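PDB 3Q2I: dehydrogenase from Chromobacterium violaceum, which probably uses NAD+ to oxidise the 3'-hydroxyl of UDP-N-acetylglucosaminuronic acid on the way to 2,3-diacetamido-2,3-dideoxy-mannuronic acid. Local coordinates for residues V159-Y172 with S239-G253. Sequence-based numbering, arbitrary orientation. Where two conformers were deposited one is given.
Sequences VNVNVFWTRPQEYY and SMNVTMLTYPKNLEG. With HP7 ((2S,3S,4R,5R,6R)-5-acetamido-6-[[[(2R,3S,4R,5R)-5-(2,4-dioxopyrimidin-1-yl)-3,4-dihydroxy-oxolan-2-yl]methoxy-hydroxy-phosphoryl]oxy-hydroxy-phosphoryl]oxy-3,4-dihydroxy-oxane-2-carboxylic acid), chain C.
Val-161 N, Val-163 N and Trp-165 N donate to Ser-239 O, Asn-241 O and Thr-243 O, joining strands 159-164 and 239-243 as a parallel pair within the mixed sheet of the C-terminal alpha/beta domain; antiparallel strand 252-253 flanks the other side, starting with a classic beta bulge where Leu-251 N and Glu-252 N both donate to Phe-164 O. The amides of Asn-162 and Asn-241 lie nearly coplanar, and Asn-241 ND2 gives Asn-162 OD1 an almost straight bond of 2.9 Å; Asn-241 OD1 hydrogen-bonds with Thr-227 OG1. Asn-162 ND2 meets Glu-252 OE1 (3.0 Å) from above the carboxylate plane; OE1 also accepts from Ser-254 OG and salt-bridges Arg-265.

Beyond the strands the two segments line the UDP-sugar pocket, and Arg-167 is the side chain to follow. Its CB lies 4.0 Å from Met-244 CB, and CG packs 3.7 Å from Met-244 SD. A bend at chi2 (-63°) turns CD over the centre of the Tyr-171 ring. NE and NH1 both donate to HP7 O'P, a carboxylate oxygen, at 2.8 and 2.9 Å, NH1 also reaching ring oxygen O5'. HP7 O4C and Met-244 SD lie over opposite guanidinium faces. NH2 donates to Thr-166 O, which with the ligand bonds limits guanidinium rotation. Asn-250 lays its amide on one face of Trp-165, OD1 accepting from Thr-166 N at 2.8 Å; its backbone N donates to uracil O4 at 2.9 Å.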
ATOM      1  N   VAL A 159      -0.743   0.809  29.604  1.00 13.79           N
ATOM      2  CA  VAL A 159       0.440   1.548  30.046  1.00 13.34           C
ATOM      3  C   VAL A 159       0.378   2.974  29.488  1.00 18.13           C
ATOM      4  O   VAL A 159       0.017   3.173  28.308  1.00 17.46           O
ATOM      5  CB  VAL A 159       1.754   0.848  29.575  1.00 15.02           C
ATOM      6  CG1 VAL A 159       2.979   1.626  30.079  1.00 16.07           C
ATOM      7  CG2 VAL A 159       1.841  -0.567  30.098  1.00 16.00           C
ATOM      8  N   ASN A 160       0.656   3.995  30.320  1.00 16.44           N
ATOM      9  CA  ASN A 160       0.795   5.362  29.830  1.00 17.79           C
ATOM     10  C   ASN A 160       2.037   5.992  30.390  1.00 17.73           C
ATOM     11  O   ASN A 160       2.241   5.945  31.606  1.00 19.05           O
ATOM     12  CB  ASN A 160      -0.454   6.192  30.170  1.00 17.63           C
ATOM     13  CG  ASN A 160      -0.318   7.635  29.796  1.00 23.57           C
ATOM     14  OD1 ASN A 160      -0.439   8.506  30.645  1.00 31.27           O
ATOM     15  ND2 ASN A 160      -0.103   7.923  28.520  1.00 21.56           N
ATOM     16  N   VAL A 161       2.899   6.499  29.531  1.00 15.28           N
ATOM     17  CA  VAL A 161       4.088   7.260  29.957  1.00 14.01           C
ATOM     18  C   VAL A 161       3.925   8.722  29.496  1.00 18.51           C
ATOM     19  O   VAL A 161       3.674   8.979  28.311  1.00 17.51           O
ATOM     20  CB  VAL A 161       5.357   6.665  29.350  1.00 14.71           C
ATOM     21  CG1 VAL A 161       6.600   7.508  29.668  1.00 16.21           C
ATOM     22  CG2 VAL A 161       5.544   5.245  29.857  1.00 15.09           C
ATOM     23  N   ASN A 162       4.166   9.713  30.358  1.00 15.14           N
ATOM     24  CA  ASN A 162       4.113  11.124  29.982  1.00 16.59           C
ATOM     25  C   ASN A 162       5.416  11.770  30.365  1.00 16.68           C
ATOM     26  O   ASN A 162       5.923  11.564  31.469  1.00 19.46           O
ATOM     27  CB  ASN A 162       3.025  11.914  30.710  1.00 16.76           C
ATOM     28  CG  ASN A 162       1.634  11.449  30.342  1.00 22.36           C
ATOM     29  OD1 ASN A 162       1.353  11.099  29.203  1.00 19.47           O
ATOM     30  ND2 ASN A 162       0.718  11.563  31.293  1.00 21.27           N
ATOM     31  N   VAL A 163       5.992  12.508  29.451  1.00 13.59           N
ATOM     32  CA  VAL A 163       7.181  13.356  29.742  1.00 15.57           C
ATOM     33  C   VAL A 163       6.804  14.734  29.247  1.00 18.49           C
ATOM     34  O   VAL A 163       6.905  15.035  28.044  1.00 15.80           O
ATOM     35  CB  VAL A 163       8.455  12.831  29.085  1.00 15.75           C
ATOM     36  CG1 VAL A 163       9.672  13.749  29.479  1.00 18.02           C
ATOM     37  CG2 VAL A 163       8.708  11.381  29.603  1.00 15.98           C
ATOM     38  N   PHE A 164       6.391  15.572  30.208  1.00 16.57           N
ATOM     39  CA  PHE A 164       5.919  16.933  29.878  1.00 16.38           C
ATOM     40  C   PHE A 164       6.951  17.898  30.483  1.00 17.97           C
ATOM     41  O   PHE A 164       6.869  18.235  31.660  1.00 21.64           O
ATOM     42  CB  PHE A 164       4.536  17.188  30.460  1.00 19.16           C
ATOM     43  CG  PHE A 164       3.451  16.225  29.967  1.00 17.82           C
ATOM     44  CD1 PHE A 164       3.516  15.696  28.669  1.00 18.73           C
ATOM     45  CD2 PHE A 164       2.349  15.916  30.737  1.00 17.83           C
ATOM     46  CE1 PHE A 164       2.515  14.845  28.193  1.00 16.76           C
ATOM     47  CE2 PHE A 164       1.343  15.069  30.250  1.00 16.56           C
ATOM     48  CZ  PHE A 164       1.418  14.575  28.946  1.00 17.13           C
ATOM     49  N   TRP A 165       7.944  18.241  29.685  1.00 16.27           N
ATOM     50  CA  TRP A 165       9.107  18.977  30.150  1.00 19.51           C
ATOM     51  C   TRP A 165       9.290  20.269  29.366  1.00 20.29           C
ATOM     52  O   TRP A 165       8.506  20.628  28.466  1.00 17.55           O
ATOM     53  CB  TRP A 165      10.346  18.083  29.991  1.00 17.06           C
ATOM     54  CG  TRP A 165      10.504  17.017  31.061  1.00 16.84           C
ATOM     55  CD1 TRP A 165       9.708  16.734  32.160  1.00 16.51           C
ATOM     56  CD2 TRP A 165      11.599  16.109  31.119  1.00 15.53           C
ATOM     57  NE1 TRP A 165      10.248  15.684  32.871  1.00 18.99           N
ATOM     58  CE2 TRP A 165      11.395  15.270  32.233  1.00 17.06           C
ATOM     59  CE3 TRP A 165      12.704  15.874  30.281  1.00 17.79           C
ATOM     60  CZ2 TRP A 165      12.295  14.243  32.562  1.00 19.26           C
ATOM     61  CZ3 TRP A 165      13.604  14.859  30.612  1.00 18.74           C
ATOM     62  CH2 TRP A 165      13.387  14.047  31.754  1.00 17.80           C
ATOM     63  N   THR A 166      10.368  20.991  29.676  1.00 20.40           N
ATOM     64  CA  THR A 166      10.545  22.287  29.066  1.00 19.60           C
ATOM     65  C   THR A 166      11.962  22.504  28.616  1.00 19.35           C
ATOM     66  O   THR A 166      12.866  22.379  29.443  1.00 21.78           O
ATOM     67  CB  THR A 166      10.237  23.413  30.090  1.00 20.50           C
ATOM     68  OG1 THR A 166       8.948  23.192  30.655  1.00 20.91           O
ATOM     69  CG2 THR A 166      10.341  24.754  29.402  1.00 21.99           C
ATOM     70  N   ARG A 167      12.183  22.825  27.340  1.00 18.70           N
ATOM     71  CA  ARG A 167      13.512  23.120  26.803  1.00 21.65           C
ATOM     72  C   ARG A 167      13.342  24.341  25.921  1.00 21.39           C
ATOM     73  O   ARG A 167      12.596  24.324  24.941  1.00 21.25           O
ATOM     74  CB  ARG A 167      14.090  21.995  25.926  1.00 20.21           C
ATOM     75  CG  ARG A 167      14.297  20.688  26.642  1.00 18.74           C
ATOM     76  CD  ARG A 167      15.314  20.827  27.764  1.00 22.52           C
ATOM     77  NE  ARG A 167      15.630  19.556  28.407  1.00 20.24           N
ATOM     78  CZ  ARG A 167      15.000  19.088  29.469  1.00 20.95           C
ATOM     79  NH1 ARG A 167      15.401  17.929  29.992  1.00 22.75           N
ATOM     80  NH2 ARG A 167      13.977  19.740  30.018  1.00 22.55           N
ATOM     81  N   PRO A 168      13.983  25.468  26.295  1.00 23.28           N
ATOM     82  CA  PRO A 168      13.802  26.686  25.523  1.00 21.88           C
ATOM     83  C   PRO A 168      14.757  26.673  24.329  1.00 20.27           C
ATOM     84  O   PRO A 168      15.647  25.820  24.278  1.00 20.65           O
ATOM     85  CB  PRO A 168      14.226  27.789  26.533  1.00 24.29           C
ATOM     86  CG  PRO A 168      15.297  27.071  27.359  1.00 22.49           C
ATOM     87  CD  PRO A 168      14.727  25.683  27.547  1.00 22.85           C
ATOM     88  N   GLN A 169      14.592  27.595  23.384  1.00 21.29           N
ATOM     89  CA  GLN A 169      15.500  27.653  22.253  1.00 19.97           C
ATOM     90  C   GLN A 169      16.987  27.676  22.667  1.00 23.21           C
ATOM     91  O   GLN A 169      17.856  27.120  21.968  1.00 21.76           O
ATOM     92  CB  GLN A 169      15.156  28.811  21.315  1.00 23.55           C
ATOM     93  CG  GLN A 169      15.907  28.855  20.023  1.00 20.64           C
ATOM     94  CD  GLN A 169      15.523  27.694  19.134  1.00 22.75           C
ATOM     95  OE1 GLN A 169      14.337  27.332  19.037  1.00 24.65           O
ATOM     96  NE2 GLN A 169      16.517  27.068  18.531  1.00 21.38           N
ATOM     97  N   GLU A 170      17.307  28.373  23.753  1.00 23.43           N
ATOM     98  CA  GLU A 170      18.719  28.561  24.105  1.00 25.76           C
ATOM     99  C   GLU A 170      19.378  27.220  24.467  1.00 23.70           C
ATOM    100  O   GLU A 170      20.578  27.035  24.256  1.00 23.30           O
ATOM    101  CB  GLU A 170      18.878  29.561  25.269  1.00 26.67           C
ATOM    102  CG  GLU A 170      18.168  29.159  26.549  1.00 37.88           C
ATOM    103  CD  GLU A 170      18.720  29.832  27.804  1.00 56.73           C
ATOM    104  OE1 GLU A 170      18.274  29.460  28.920  1.00 63.52           O
ATOM    105  OE2 GLU A 170      19.585  30.729  27.676  1.00 56.48           O
ATOM    106  N   TYR A 171      18.580  26.242  24.914  1.00 20.20           N
ATOM    107  CA  TYR A 171      19.097  24.883  25.149  1.00 19.69           C
ATOM    108  C   TYR A 171      19.654  24.262  23.866  1.00 20.22           C
ATOM    109  O   TYR A 171      20.757  23.699  23.839  1.00 19.91           O
ATOM    110  CB  TYR A 171      17.956  24.036  25.757  1.00 18.35           C
ATOM    111  CG  TYR A 171      18.209  22.548  25.679  1.00 23.55           C
ATOM    112  CD1 TYR A 171      18.942  21.888  26.656  1.00 22.19           C
ATOM    113  CD2 TYR A 171      17.790  21.804  24.575  1.00 24.00           C
ATOM    114  CE1 TYR A 171      19.223  20.536  26.580  1.00 23.05           C
ATOM    115  CE2 TYR A 171      18.075  20.463  24.482  1.00 22.56           C
ATOM    116  CZ  TYR A 171      18.761  19.829  25.479  1.00 24.52           C
ATOM    117  OH  TYR A 171      19.031  18.496  25.377  1.00 20.98           O
ATOM    118  N   TYR A 172      18.862  24.291  22.795  1.00 20.45           N
ATOM    119  CA  TYR A 172      19.295  23.758  21.508  1.00 19.80           C
ATOM    120  C   TYR A 172      20.405  24.579  20.858  1.00 21.09           C
ATOM    121  O   TYR A 172      21.263  24.041  20.206  1.00 21.66           O
ATOM    122  CB  TYR A 172      18.107  23.678  20.550  1.00 19.54           C
ATOM    123  CG  TYR A 172      16.982  22.838  21.122  1.00 18.06           C
ATOM    124  CD1 TYR A 172      16.976  21.446  20.929  1.00 16.92           C
ATOM    125  CD2 TYR A 172      15.898  23.407  21.789  1.00 17.63           C
ATOM    126  CE1 TYR A 172      15.967  20.675  21.427  1.00 16.54           C
ATOM    127  CE2 TYR A 172      14.855  22.621  22.272  1.00 20.43           C
ATOM    128  CZ  TYR A 172      14.917  21.241  22.090  1.00 17.10           C
ATOM    129  OH  TYR A 172      13.863  20.509  22.564  1.00 21.78           O
ATOM    130  N   SER A 239       0.381   4.168  25.503  1.00 13.84           N
ATOM    131  CA  SER A 239       0.900   5.330  24.774  0.50 13.85           C
ATOM    132  C   SER A 239       2.019   5.999  25.558  1.00 12.54           C
ATOM    133  O   SER A 239       2.062   5.900  26.795  1.00 17.02           O
ATOM    134  CB  SER A 239      -0.221   6.359  24.592  0.50 14.73           C
ATOM    135  OG  SER A 239      -0.774   6.782  25.824  0.50 17.45           O
ATOM    136  N   MET A 240       2.918   6.652  24.841  1.00 12.94           N
ATOM    137  CA  MET A 240       3.880   7.564  25.443  1.00 15.01           C
ATOM    138  C   MET A 240       3.766   8.927  24.788  1.00 16.14           C
ATOM    139  O   MET A 240       3.713   9.022  23.555  1.00 14.63           O
ATOM    140  CB  MET A 240       5.298   7.023  25.210  1.00 16.54           C
ATOM    141  CG  MET A 240       6.268   7.967  25.902  1.00 16.24           C
ATOM    142  SD  MET A 240       7.933   7.240  25.900  1.00 18.79           S
ATOM    143  CE  MET A 240       8.887   8.653  26.381  1.00 17.47           C
ATOM    144  N   ASN A 241       3.636   9.962  25.626  1.00 14.96           N
ATOM    145  CA  ASN A 241       3.388  11.328  25.146  1.00 17.05           C
ATOM    146  C   ASN A 241       4.539  12.174  25.642  1.00 14.55           C
ATOM    147  O   ASN A 241       4.932  12.054  26.832  1.00 16.37           O
ATOM    148  CB  ASN A 241       2.140  11.886  25.828  1.00 14.76           C
ATOM    149  CG  ASN A 241       0.935  11.058  25.556  1.00 19.15           C
ATOM    150  OD1 ASN A 241       0.591  10.813  24.402  1.00 22.39           O
ATOM    151  ND2 ASN A 241       0.292  10.571  26.610  1.00 22.64           N
ATOM    152  N   VAL A 242       5.159  12.953  24.766  1.00 13.30           N
ATOM    153  CA  VAL A 242       6.278  13.781  25.182  0.50 15.30           C
ATOM    154  C   VAL A 242       6.151  15.192  24.608  1.00 16.13           C
ATOM    155  O   VAL A 242       5.804  15.360  23.428  1.00 14.73           O
ATOM    156  CB  VAL A 242       7.600  13.097  24.808  0.50 15.42           C
ATOM    157  CG1 VAL A 242       7.648  11.706  25.430  0.50 18.58           C
ATOM    158  CG2 VAL A 242       7.760  12.930  23.285  0.50 14.40           C
ATOM    159  N   THR A 243       6.480  16.232  25.392  1.00 16.03           N
ATOM    160  CA  THR A 243       6.735  17.514  24.752  1.00 16.86           C
ATOM    161  C   THR A 243       7.799  18.232  25.547  1.00 16.72           C
ATOM    162  O   THR A 243       7.894  17.978  26.749  1.00 16.61           O
ATOM    163  CB  THR A 243       5.500  18.433  24.630  1.00 18.01           C
ATOM    164  OG1 THR A 243       5.838  19.627  23.894  1.00 16.76           O
ATOM    165  CG2 THR A 243       4.869  18.683  26.019  1.00 17.30           C
ATOM    166  N   MET A 244       8.614  19.019  24.858  1.00 14.46           N
ATOM    167  CA  MET A 244       9.601  19.925  25.506  1.00 14.79           C
ATOM    168  C   MET A 244       9.038  21.345  25.546  1.00 18.06           C
ATOM    169  O   MET A 244       9.787  22.307  25.795  1.00 20.17           O
ATOM    170  CB  MET A 244      10.949  19.873  24.774  1.00 16.48           C
ATOM    171  CG  MET A 244      11.650  18.534  24.856  1.00 15.72           C
ATOM    172  SD  MET A 244      11.905  17.906  26.530  1.00 18.37           S
ATOM    173  CE  MET A 244      10.987  16.370  26.556  1.00 18.89           C
ATOM    174  N   LEU A 245       7.745  21.505  25.306  1.00 18.07           N
ATOM    175  CA  LEU A 245       7.191  22.862  25.151  1.00 18.75           C
ATOM    176  C   LEU A 245       6.293  23.200  26.333  1.00 17.07           C
ATOM    177  O   LEU A 245       5.449  24.093  26.207  1.00 21.11           O
ATOM    178  CB  LEU A 245       6.306  22.948  23.890  1.00 17.91           C
ATOM    179  CG  LEU A 245       7.053  22.584  22.612  1.00 18.37           C
ATOM    180  CD1 LEU A 245       6.118  22.751  21.416  1.00 17.96           C
ATOM    181  CD2 LEU A 245       8.360  23.371  22.460  1.00 18.56           C
ATOM    182  N   THR A 246       6.487  22.560  27.485  1.00 16.92           N
ATOM    183  CA  THR A 246       5.523  22.697  28.578  1.00 17.28           C
ATOM    184  C   THR A 246       5.645  24.083  29.250  1.00 18.99           C
ATOM    185  O   THR A 246       6.757  24.573  29.522  1.00 19.92           O
ATOM    186  CB  THR A 246       5.786  21.651  29.649  1.00 18.41           C
ATOM    187  OG1 THR A 246       5.786  20.331  29.043  1.00 18.47           O
ATOM    188  CG2 THR A 246       4.702  21.720  30.710  1.00 19.94           C
ATOM    189  N   TYR A 247       4.486  24.684  29.485  1.00 19.86           N
ATOM    190  CA  TYR A 247       4.425  26.001  30.162  1.00 20.97           C
ATOM    191  C   TYR A 247       4.309  25.823  31.647  1.00 20.85           C
ATOM    192  O   TYR A 247       3.390  25.173  32.117  1.00 21.95           O
ATOM    193  CB  TYR A 247       3.214  26.816  29.681  1.00 24.45           C
ATOM    194  CG  TYR A 247       3.105  28.107  30.480  1.00 24.97           C
ATOM    195  CD1 TYR A 247       3.928  29.176  30.187  1.00 29.33           C
ATOM    196  CD2 TYR A 247       2.253  28.176  31.559  1.00 28.89           C
ATOM    197  CE1 TYR A 247       3.890  30.331  30.956  1.00 27.71           C
ATOM    198  CE2 TYR A 247       2.189  29.335  32.321  1.00 28.25           C
ATOM    199  CZ  TYR A 247       3.010  30.367  32.016  1.00 24.96           C
ATOM    200  OH  TYR A 247       2.934  31.494  32.825  1.00 36.66           O
ATOM    201  N   PRO A 248       5.245  26.440  32.406  1.00 21.73           N
ATOM    202  CA  PRO A 248       6.398  27.229  32.014  1.00 21.79           C
ATOM    203  C   PRO A 248       7.699  26.547  32.413  1.00 21.23           C
ATOM    204  O   PRO A 248       8.777  27.093  32.146  1.00 22.46           O
ATOM    205  CB  PRO A 248       6.259  28.466  32.915  1.00 24.58           C
ATOM    206  CG  PRO A 248       5.750  27.872  34.165  1.00 22.27           C
ATOM    207  CD  PRO A 248       4.889  26.666  33.819  1.00 25.55           C
ATOM    208  N   LYS A 249       7.597  25.367  33.021  1.00 23.09           N
ATOM    209  CA  LYS A 249       8.759  24.549  33.391  1.00 24.19           C
ATOM    210  C   LYS A 249       8.363  23.067  33.443  1.00 22.64           C
ATOM    211  O   LYS A 249       7.196  22.745  33.232  1.00 25.22           O
ATOM    212  CB  LYS A 249       9.295  25.000  34.771  1.00 25.23           C
ATOM    213  CG  LYS A 249       8.329  24.751  35.902  1.00 27.69           C
ATOM    214  CD  LYS A 249       8.875  25.347  37.212  1.00 28.06           C
ATOM    215  CE  LYS A 249       7.763  25.354  38.226  1.00 34.48           C
ATOM    216  NZ  LYS A 249       7.726  23.991  38.787  1.00 44.51           N
ATOM    217  N   ASN A 250       9.307  22.184  33.745  1.00 23.10           N
ATOM    218  CA  ASN A 250       9.027  20.747  33.783  1.00 23.03           C
ATOM    219  C   ASN A 250       7.831  20.457  34.670  1.00 25.40           C
ATOM    220  O   ASN A 250       7.741  20.932  35.824  1.00 25.70           O
ATOM    221  CB  ASN A 250      10.214  19.922  34.290  1.00 24.63           C
ATOM    222  CG  ASN A 250      11.326  19.738  33.271  1.00 22.60           C
ATOM    223  OD1 ASN A 250      11.343  20.348  32.194  1.00 26.32           O
ATOM    224  ND2 ASN A 250      12.273  18.852  33.605  1.00 26.69           N
ATOM    225  N   LEU A 251       6.903  19.656  34.153  1.00 21.45           N
ATOM    226  CA  LEU A 251       5.682  19.344  34.872  1.00 19.16           C
ATOM    227  C   LEU A 251       5.572  17.893  35.316  1.00 22.64           C
ATOM    228  O   LEU A 251       5.149  17.588  36.439  1.00 22.07           O
ATOM    229  CB  LEU A 251       4.462  19.726  34.032  1.00 23.15           C
ATOM    230  CG  LEU A 251       3.053  19.333  34.511  1.00 26.97           C
ATOM    231  CD1 LEU A 251       2.696  20.107  35.768  1.00 31.30           C
ATOM    232  CD2 LEU A 251       2.017  19.682  33.439  1.00 26.56           C
ATOM    233  N   GLU A 252       5.918  16.949  34.451  1.00 19.31           N
ATOM    234  CA  GLU A 252       5.553  15.557  34.712  1.00 18.91           C
ATOM    235  C   GLU A 252       6.488  14.578  33.995  1.00 19.00           C
ATOM    236  O   GLU A 252       6.911  14.821  32.841  1.00 19.89           O
ATOM    237  CB  GLU A 252       4.126  15.304  34.190  1.00 18.91           C
ATOM    238  CG  GLU A 252       3.660  13.896  34.422  1.00 21.11           C
ATOM    239  CD  GLU A 252       2.201  13.676  34.037  1.00 22.73           C
ATOM    240  OE1 GLU A 252       1.791  12.509  33.951  1.00 21.55           O
ATOM    241  OE2 GLU A 252       1.451  14.658  33.813  1.00 22.39           O
ATOM    242  N   GLY A 253       6.939  13.560  34.735  1.00 17.87           N
ATOM    243  CA  GLY A 253       7.651  12.395  34.194  1.00 17.41           C
ATOM    244  C   GLY A 253       6.966  11.254  34.891  1.00 20.69           C
ATOM    245  O   GLY A 253       7.185  11.015  36.088  1.00 22.42           O
TER
HETATM  246  N1  HP7 C 550      15.230  23.090  31.517  1.00 27.56           N
HETATM  247  C2  HP7 C 550      14.354  24.092  31.443  1.00 24.86           C
HETATM  248  O2  HP7 C 550      14.579  25.049  30.657  1.00 32.92           O
HETATM  249  N3  HP7 C 550      13.260  24.120  32.209  1.00 26.57           N
HETATM  250  C4  HP7 C 550      13.012  23.124  33.070  1.00 28.37           C
HETATM  251  O4  HP7 C 550      12.003  23.232  33.806  1.00 26.88           O
HETATM  252  C5  HP7 C 550      13.902  22.050  33.167  1.00 29.09           C
HETATM  253  C6  HP7 C 550      15.034  22.068  32.363  1.00 32.14           C
HETATM  254  PA  HP7 C 550      18.031  19.199  33.401  1.00 38.59           P
HETATM  255  PB  HP7 C 550      19.099  16.601  33.194  1.00 44.70           P
HETATM  256  O'P HP7 C 550      17.611  17.582  28.080  1.00 27.62           O
HETATM  257  O'Q HP7 C 550      19.733  17.207  27.627  1.00 28.10           O
HETATM  258  C1' HP7 C 550      17.604  15.357  31.435  1.00 33.93           C
HETATM  259  O1A HP7 C 550      16.761  18.963  34.205  1.00 42.54           O
HETATM  260  O1B HP7 C 550      18.160  16.194  34.304  1.00 45.84           O
HETATM  261  C1C HP7 C 550      16.379  23.097  30.602  1.00 29.94           C
HETATM  262  C2' HP7 C 550      17.445  13.875  31.050  1.00 25.92           C
HETATM  263  N2' HP7 C 550      17.728  13.009  32.196  1.00 26.25           N
HETATM  264  O2A HP7 C 550      19.292  19.721  34.034  1.00 43.77           O
HETATM  265  O2B HP7 C 550      20.597  16.717  33.388  1.00 49.85           O
HETATM  266  C2C HP7 C 550      17.594  23.824  31.161  1.00 51.26           C
HETATM  267  O2C HP7 C 550      18.142  24.527  30.041  1.00 52.29           O
HETATM  268  C3' HP7 C 550      18.375  13.508  29.901  1.00 28.19           C
HETATM  269  O3' HP7 C 550      17.916  12.226  29.411  1.00 25.73           O
HETATM  270  O3A HP7 C 550      18.451  17.912  32.538  1.00 40.97           O
HETATM  271  O3B HP7 C 550      18.921  15.527  31.977  1.00 35.92           O
HETATM  272  C3C HP7 C 550      18.546  22.692  31.509  1.00 38.34           C
HETATM  273  O3C HP7 C 550      19.905  23.108  31.374  1.00 61.12           O
HETATM  274  C4' HP7 C 550      18.281  14.532  28.759  1.00 25.34           C
HETATM  275  O4' HP7 C 550      19.256  14.310  27.746  1.00 29.85           O
HETATM  276  C4C HP7 C 550      18.222  21.599  30.496  1.00 31.95           C
HETATM  277  O4C HP7 C 550      16.795  21.739  30.436  1.00 32.80           O
HETATM  278  C5' HP7 C 550      18.631  15.904  29.368  1.00 27.09           C
HETATM  279  O5' HP7 C 550      17.564  16.184  30.270  1.00 31.15           O
HETATM  280  C5C HP7 C 550      18.542  20.237  31.073  1.00 35.04           C
HETATM  281  O5C HP7 C 550      17.643  20.152  32.172  1.00 33.18           O
HETATM  282  C6' HP7 C 550      18.682  16.965  28.295  1.00 22.17           C
HETATM  283  C7' HP7 C 550      16.903  12.133  32.765  1.00 34.49           C
HETATM  284  O7' HP7 C 550      15.778  11.811  32.357  1.00 33.03           O
HETATM  285  C8' HP7 C 550      17.428  11.475  34.019  1.00 28.18           C
HETATM  286  O   HOH W   1      14.435  17.731  32.652  1.00 26.13           O